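Local coordinates for protein inactive dihydroorotase-like domain (Chaetomium thermophilum, PDB 5NNL) that is a catalytically inactive member of the dihydroorotase-like family, built on the alpha/beta barrel and flanking beta domain of the amidohydrolase type, at residues Met41-Pro46 / Glu270-His275; Tyr223-Phe228 / Gly296-Phe301. All blocks are in the same frame, centred on the assembly; numbering follows the deposited sequence.

Contact 1. Residues Met41-Pro46 / Glu270-His275; sequences MIRIMP and EIFELH
Residues 41-46, on strand 39-44, and the turn after helix 257-271 keep their backbones well apart, with Met41 CA 8.7 Å from Leu274 CA and Arg43 CA 9.3 Å from Phe272 CA, and side chains alone bridge the gap. Met41 bends twice, at chi2 (-69°) and chi3 (-126°), which carries its terminal methyl CE across to Leu274 CD2 at 3.8 Å; Leu274 CB lies 4.2 Å from the same CE. Leu274 also rests on Ile10 and Asn75, which belong to the two strands flanking 39-44. The strand is one stave of an alpha/beta barrel: Ile42 and Ile44 face helix 26-37, whereas Met41 and Arg43 turn toward the chain that follows helix 257-271. That helix ends in a Schellman motif, with Glu273 at positive phi as its C-prime residue, and the turn presents Phe272 and Leu274 to the strand. Arg43 runs out fully extended from CG to NE, and its methylene CD packs against Phe272 CE2 at 4.0 Å, with the guanidinium and ring planes 36° apart. Hydrogen bonds fix the guanidinium: NE to Ser97 OG, NH1 to the carbonyl O of Ile12 and, weakly, NH2 to Ser77 OG, while His152 meets the Phe272 ring edge-to-face.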
loop_
_atom_site.group_PDB
_atom_site.type_symbol
_atom_site.label_atom_id
_atom_site.label_comp_id
_atom_site.label_asym_id
_atom_site.label_seq_id
_atom_site.Cartn_x
_atom_site.Cartn_y
_atom_site.Cartn_z
ATOM N N MET A 41 -7.625 7.515 -3.271
ATOM C CA MET A 41 -6.277 8.035 -3.086
ATOM C C MET A 41 -5.338 6.858 -2.889
ATOM O O MET A 41 -5.584 6.010 -2.026
ATOM C CB MET A 41 -6.202 8.970 -1.876
ATOM C CG MET A 41 -5.861 10.414 -2.206
ATOM S SD MET A 41 -4.171 10.633 -2.797
ATOM C CE MET A 41 -3.590 11.892 -1.665
ATOM N N ILE A 42 -4.266 6.812 -3.674
ATOM C CA ILE A 42 -3.292 5.729 -3.589
ATOM C C ILE A 42 -1.890 6.314 -3.640
ATOM O O ILE A 42 -1.618 7.251 -4.398
ATOM C CB ILE A 42 -3.485 4.687 -4.713
ATOM C CG1 ILE A 42 -3.256 5.313 -6.092
ATOM C CG2 ILE A 42 -4.872 4.073 -4.627
ATOM C CD1 ILE A 42 -3.243 4.304 -7.235
ATOM N N ARG A 43 -1.000 5.759 -2.823
ATOM C CA ARG A 43 0.427 6.014 -2.946
ATOM C C ARG A 43 1.027 4.952 -3.853
ATOM O O ARG A 43 0.805 3.753 -3.649
ATOM C CB ARG A 43 1.117 6.003 -1.582
ATOM C CG ARG A 43 2.639 5.915 -1.672
ATOM C CD ARG A 43 3.321 5.926 -0.314
ATOM N NE ARG A 43 4.736 5.614 -0.469
ATOM C CZ ARG A 43 5.214 4.388 -0.665
ATOM N NH1 ARG A 43 4.391 3.345 -0.718
ATOM N NH2 ARG A 43 6.518 4.203 -0.810
ATOM N N ILE A 44 1.775 5.396 -4.853
ATOM C CA ILE A 44 2.373 4.503 -5.833
ATOM C C ILE A 44 3.704 4.002 -5.291
ATOM O O ILE A 44 4.567 4.798 -4.899
ATOM C CB ILE A 44 2.555 5.218 -7.183
ATOM C CG1 ILE A 44 1.243 5.882 -7.625
ATOM C CG2 ILE A 44 3.040 4.243 -8.238
ATOM C CD1 ILE A 44 0.071 4.930 -7.747
ATOM N N MET A 45 3.868 2.687 -5.262
ATOM C CA MET A 45 5.107 2.090 -4.780
ATOM C C MET A 45 6.242 2.449 -5.731
ATOM O O MET A 45 6.166 2.121 -6.923
ATOM C CB MET A 45 4.962 0.576 -4.671
ATOM C CG MET A 45 3.875 0.133 -3.697
ATOM S SD MET A 45 3.720 -1.655 -3.571
ATOM C CE MET A 45 5.282 -2.075 -2.803
ATOM N N PRO A 46 7.306 3.108 -5.262
ATOM C CA PRO A 46 8.369 3.534 -6.191
ATOM C C PRO A 46 9.118 2.382 -6.846
ATOM O O PRO A 46 9.767 2.600 -7.875
ATOM C CB PRO A 46 9.298 4.377 -5.306
ATOM C CG PRO A 46 9.033 3.914 -3.902
ATOM C CD PRO A 46 7.596 3.478 -3.867
ATOM N N GLU A 270 -3.301 10.511 8.174
ATOM C CA GLU A 270 -2.489 11.307 9.087
ATOM C C GLU A 270 -1.009 10.970 8.958
ATOM O O GLU A 270 -0.161 11.871 8.950
ATOM C CB GLU A 270 -2.953 11.089 10.525
ATOM C CG GLU A 270 -2.478 12.152 11.498
ATOM C CD GLU A 270 -1.994 11.563 12.807
ATOM O OE1 GLU A 270 -0.828 11.115 12.862
ATOM O OE2 GLU A 270 -2.785 11.537 13.774
ATOM N N ILE A 271 -0.685 9.681 8.853
ATOM C CA ILE A 271 0.711 9.255 8.803
ATOM C C ILE A 271 1.402 9.828 7.575
ATOM O O ILE A 271 2.566 10.244 7.634
ATOM C CB ILE A 271 0.788 7.717 8.839
ATOM C CG1 ILE A 271 0.359 7.210 10.218
ATOM C CG2 ILE A 271 2.188 7.224 8.502
ATOM C CD1 ILE A 271 0.014 5.738 10.259
ATOM N N PHE A 272 0.702 9.861 6.444
ATOM C CA PHE A 272 1.286 10.326 5.197
ATOM C C PHE A 272 0.847 11.739 4.831
ATOM O O PHE A 272 1.105 12.186 3.709
ATOM C CB PHE A 272 0.954 9.343 4.075
ATOM C CG PHE A 272 1.736 8.062 4.160
ATOM C CD1 PHE A 272 1.254 6.988 4.888
ATOM C CD2 PHE A 272 2.968 7.944 3.535
ATOM C CE1 PHE A 272 1.978 5.812 4.980
ATOM C CE2 PHE A 272 3.698 6.771 3.622
ATOM C CZ PHE A 272 3.202 5.704 4.346
ATOM N N GLU A 273 0.210 12.455 5.758
ATOM C CA GLU A 273 -0.121 13.866 5.573
ATOM C C GLU A 273 -0.895 14.082 4.274
ATOM O O GLU A 273 -0.567 14.945 3.459
ATOM C CB GLU A 273 1.147 14.720 5.602
ATOM C CG GLU A 273 1.943 14.593 6.895
ATOM C CD GLU A 273 3.439 14.728 6.682
ATOM O OE1 GLU A 273 3.846 15.327 5.661
ATOM O OE2 GLU A 273 4.205 14.228 7.536
ATOM N N LEU A 274 -1.935 13.279 4.085
ATOM C CA LEU A 274 -2.741 13.346 2.877
ATOM C C LEU A 274 -3.906 14.311 3.064
ATOM O O LEU A 274 -4.441 14.474 4.164
ATOM C CB LEU A 274 -3.253 11.955 2.501
ATOM C CG LEU A 274 -2.150 10.911 2.301
ATOM C CD1 LEU A 274 -2.745 9.539 2.011
ATOM C CD2 LEU A 274 -1.197 11.328 1.188
ATOM N N HIS A 275 -4.293 14.954 1.968
ATOM C CA HIS A 275 -5.283 16.017 2.023
ATOM C C HIS A 275 -6.698 15.450 2.071
ATOM O O HIS A 275 -6.941 14.273 1.789
ATOM C CB HIS A 275 -5.137 16.947 0.816
ATOM C CG HIS A 275 -3.868 17.739 0.815
ATOM N ND1 HIS A 275 -3.080 17.884 1.937
ATOM C CD2 HIS A 275 -3.247 18.429 -0.171
ATOM C CE1 HIS A 275 -2.030 18.629 1.643
ATOM N NE2 HIS A 275 -2.107 18.973 0.371
#

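Contact 2. Residues Tyr223-Phe228 / Gly296-Phe301; sequences YQLAHF and GVWSPF
A bulky indole set directly against the smallest side chain on a helix is the striking feature here: the six-membered ring of Trp298 meets Ala226 obliquely, CB lying 3.5 Å from CE3 and almost as near to CZ3. The ring comes close enough to touch the helix backbone as well, CZ3 lying 3.7 Å from Ala226 CA. Helix 221-228 follows the barrel strand 215-217, and Trp298 belongs to the loop between strands 281-291 and 305-315 of the flanking beta domain, so the contact joins alpha/beta barrel to beta domain, as in amidohydrolase-type folds. Trp298 holds its CG anti to the backbone N (chi1 175°), which sends the indole out of the loop toward the helix. Leu225, one residue before Ala226, approaches the same ring differently: its methyl CD2 meets the rim in the ring plane, 3.7 Å from CH2, and the two side chains cross at about a right angle. Pro300 lies beside them, its CG 4.1 Å from Leu225 CD2 and its backbone N 3.8 Å above one face of the indole, offset toward the rim, while Tyr182 of helix 181-185 touches Pro300 and Ser299. Every contact to the helix is apolar. Ser299 OG, also hydrogen-bonded to Asp241 OD2, closes an ST turn by accepting from Phe301 N at 3.1 Å, with an N-H...O angle of 161°.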
loop_
_atom_site.group_PDB
_atom_site.type_symbol
_atom_site.label_atom_id
_atom_site.label_comp_id
_atom_site.label_asym_id
_atom_site.label_seq_id
_atom_site.Cartn_x
_atom_site.Cartn_y
_atom_site.Cartn_z
ATOM N N TYR A 223 0.943 -9.184 -6.343
ATOM C CA TYR A 223 1.697 -9.364 -7.577
ATOM C C TYR A 223 2.817 -10.380 -7.392
ATOM O O TYR A 223 3.021 -11.249 -8.248
ATOM C CB TYR A 223 2.265 -8.028 -8.051
ATOM C CG TYR A 223 2.991 -8.144 -9.371
ATOM C CD1 TYR A 223 2.316 -7.972 -10.569
ATOM C CD2 TYR A 223 4.348 -8.450 -9.420
ATOM C CE1 TYR A 223 2.966 -8.088 -11.779
ATOM C CE2 TYR A 223 5.010 -8.570 -10.629
ATOM C CZ TYR A 223 4.309 -8.387 -11.805
ATOM O OH TYR A 223 4.942 -8.502 -13.018
ATOM N N GLN A 224 3.559 -10.282 -6.287
ATOM C CA GLN A 224 4.639 -11.232 -6.037
ATOM C C GLN A 224 4.115 -12.662 -5.994
ATOM O O GLN A 224 4.749 -13.581 -6.526
ATOM C CB GLN A 224 5.350 -10.880 -4.729
ATOM C CG GLN A 224 6.406 -11.885 -4.308
ATOM C CD GLN A 224 7.225 -11.397 -3.134
ATOM O OE1 GLN A 224 6.821 -10.483 -2.415
ATOM N NE2 GLN A 224 8.389 -12.000 -2.937
ATOM N N LEU A 225 2.953 -12.869 -5.371
ATOM C CA LEU A 225 2.370 -14.205 -5.293
ATOM C C LEU A 225 1.992 -14.725 -6.674
ATOM O O LEU A 225 2.328 -15.857 -7.038
ATOM C CB LEU A 225 1.147 -14.179 -4.376
ATOM C CG LEU A 225 0.388 -15.491 -4.163
ATOM C CD1 LEU A 225 1.172 -16.442 -3.279
ATOM C CD2 LEU A 225 -0.983 -15.208 -3.567
ATOM N N ALA A 226 1.269 -13.917 -7.453
ATOM C CA ALA A 226 0.848 -14.356 -8.780
ATOM C C ALA A 226 2.047 -14.682 -9.660
ATOM O O ALA A 226 2.034 -15.672 -10.400
ATOM C CB ALA A 226 -0.016 -13.282 -9.436
ATOM N N HIS A 227 3.093 -13.856 -9.599
ATOM C CA HIS A 227 4.285 -14.102 -10.403
ATOM C C HIS A 227 4.969 -15.401 -9.987
ATOM O O HIS A 227 5.352 -16.214 -10.835
ATOM C CB HIS A 227 5.242 -12.915 -10.282
ATOM C CG HIS A 227 6.437 -13.000 -11.181
ATOM N ND1 HIS A 227 6.451 -13.756 -12.334
ATOM C CD2 HIS A 227 7.659 -12.425 -11.094
ATOM C CE1 HIS A 227 7.630 -13.641 -12.919
ATOM N NE2 HIS A 227 8.381 -12.839 -12.187
ATOM N N PHE A 228 5.119 -15.620 -8.677
ATOM C CA PHE A 228 5.752 -16.842 -8.193
ATOM C C PHE A 228 4.968 -18.086 -8.596
ATOM O O PHE A 228 5.555 -19.165 -8.748
ATOM C CB PHE A 228 5.898 -16.784 -6.673
ATOM C CG PHE A 228 6.605 -17.968 -6.088
ATOM C CD1 PHE A 228 7.980 -17.960 -5.936
ATOM C CD2 PHE A 228 5.895 -19.088 -5.686
ATOM C CE1 PHE A 228 8.635 -19.046 -5.396
ATOM C CE2 PHE A 228 6.546 -20.177 -5.145
ATOM C CZ PHE A 228 7.917 -20.157 -5.000
ATOM N N GLY A 296 -11.819 -12.435 -14.863
ATOM C CA GLY A 296 -10.988 -11.250 -14.973
ATOM C C GLY A 296 -9.569 -11.389 -14.467
ATOM O O GLY A 296 -8.696 -11.921 -15.160
ATOM N N VAL A 297 -9.328 -10.899 -13.266
ATOM C CA VAL A 297 -7.991 -10.891 -12.688
ATOM C C VAL A 297 -7.820 -12.149 -11.854
ATOM O O VAL A 297 -8.762 -12.603 -11.193
ATOM C CB VAL A 297 -7.768 -9.625 -11.839
ATOM C CG1 VAL A 297 -6.276 -9.395 -11.606
ATOM C CG2 VAL A 297 -8.414 -8.407 -12.492
ATOM N N TRP A 298 -6.620 -12.723 -11.888
ATOM C CA TRP A 298 -6.343 -13.886 -11.058
ATOM C C TRP A 298 -6.456 -13.517 -9.586
ATOM O O TRP A 298 -6.116 -12.403 -9.178
ATOM C CB TRP A 298 -4.948 -14.443 -11.342
ATOM C CG TRP A 298 -4.597 -15.571 -10.415
ATOM C CD1 TRP A 298 -4.956 -16.881 -10.547
ATOM C CD2 TRP A 298 -3.839 -15.484 -9.199
ATOM N NE1 TRP A 298 -4.462 -17.616 -9.496
ATOM C CE2 TRP A 298 -3.774 -16.783 -8.655
ATOM C CE3 TRP A 298 -3.207 -14.436 -8.521
ATOM C CZ2 TRP A 298 -3.101 -17.061 -7.466
ATOM C CZ3 TRP A 298 -2.538 -14.716 -7.341
ATOM C CH2 TRP A 298 -2.493 -16.018 -6.826
ATOM N N SER A 299 -6.939 -14.465 -8.785
ATOM C CA SER A 299 -7.057 -14.271 -7.355
ATOM C C SER A 299 -6.854 -15.616 -6.677
ATOM O O SER A 299 -7.369 -16.629 -7.171
ATOM C CB SER A 299 -8.421 -13.692 -6.966
ATOM O OG SER A 299 -8.604 -13.730 -5.561
ATOM N N PRO A 300 -6.116 -15.671 -5.560
ATOM C CA PRO A 300 -6.045 -16.928 -4.797
ATOM C C PRO A 300 -7.374 -17.346 -4.199
ATOM O O PRO A 300 -7.469 -18.457 -3.663
ATOM C CB PRO A 300 -5.017 -16.618 -3.701
ATOM C CG PRO A 300 -5.045 -15.136 -3.558
ATOM C CD PRO A 300 -5.331 -14.596 -4.928
ATOM N N PHE A 301 -8.397 -16.494 -4.271
ATOM C CA PHE A 301 -9.723 -16.803 -3.758
ATOM C C PHE A 301 -10.752 -16.974 -4.869
ATOM O O PHE A 301 -11.954 -16.981 -4.589
ATOM C CB PHE A 301 -10.175 -15.707 -2.792
ATOM C CG PHE A 301 -9.240 -15.494 -1.640
ATOM C CD1 PHE A 301 -9.286 -16.322 -0.533
ATOM C CD2 PHE A 301 -8.318 -14.465 -1.663
ATOM C CE1 PHE A 301 -8.426 -16.128 0.527
ATOM C CE2 PHE A 301 -7.455 -14.266 -0.606
ATOM C CZ PHE A 301 -7.509 -15.098 0.491
#

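In the fold
Contact 1 lies about 9 Å from the centre of the chain and contact 2 about 16 Å; their centres are 24 Å apart and their nearest atoms about 8 Å, so they do not touch. Their segments alternate along the sequence: after 270-275 the chain enters strand 281-291 of the beta domain and then the loop that carries 296-301. Strand 3-11, which lies between strands 39-44 and 281-291, and the residues just after it also tie the two regions together: Arg43 of contact 1 shares a backbone hydrogen bond with Ala14, and the next residue, Phe15, meets the ring of Tyr223 on the helix of contact 2.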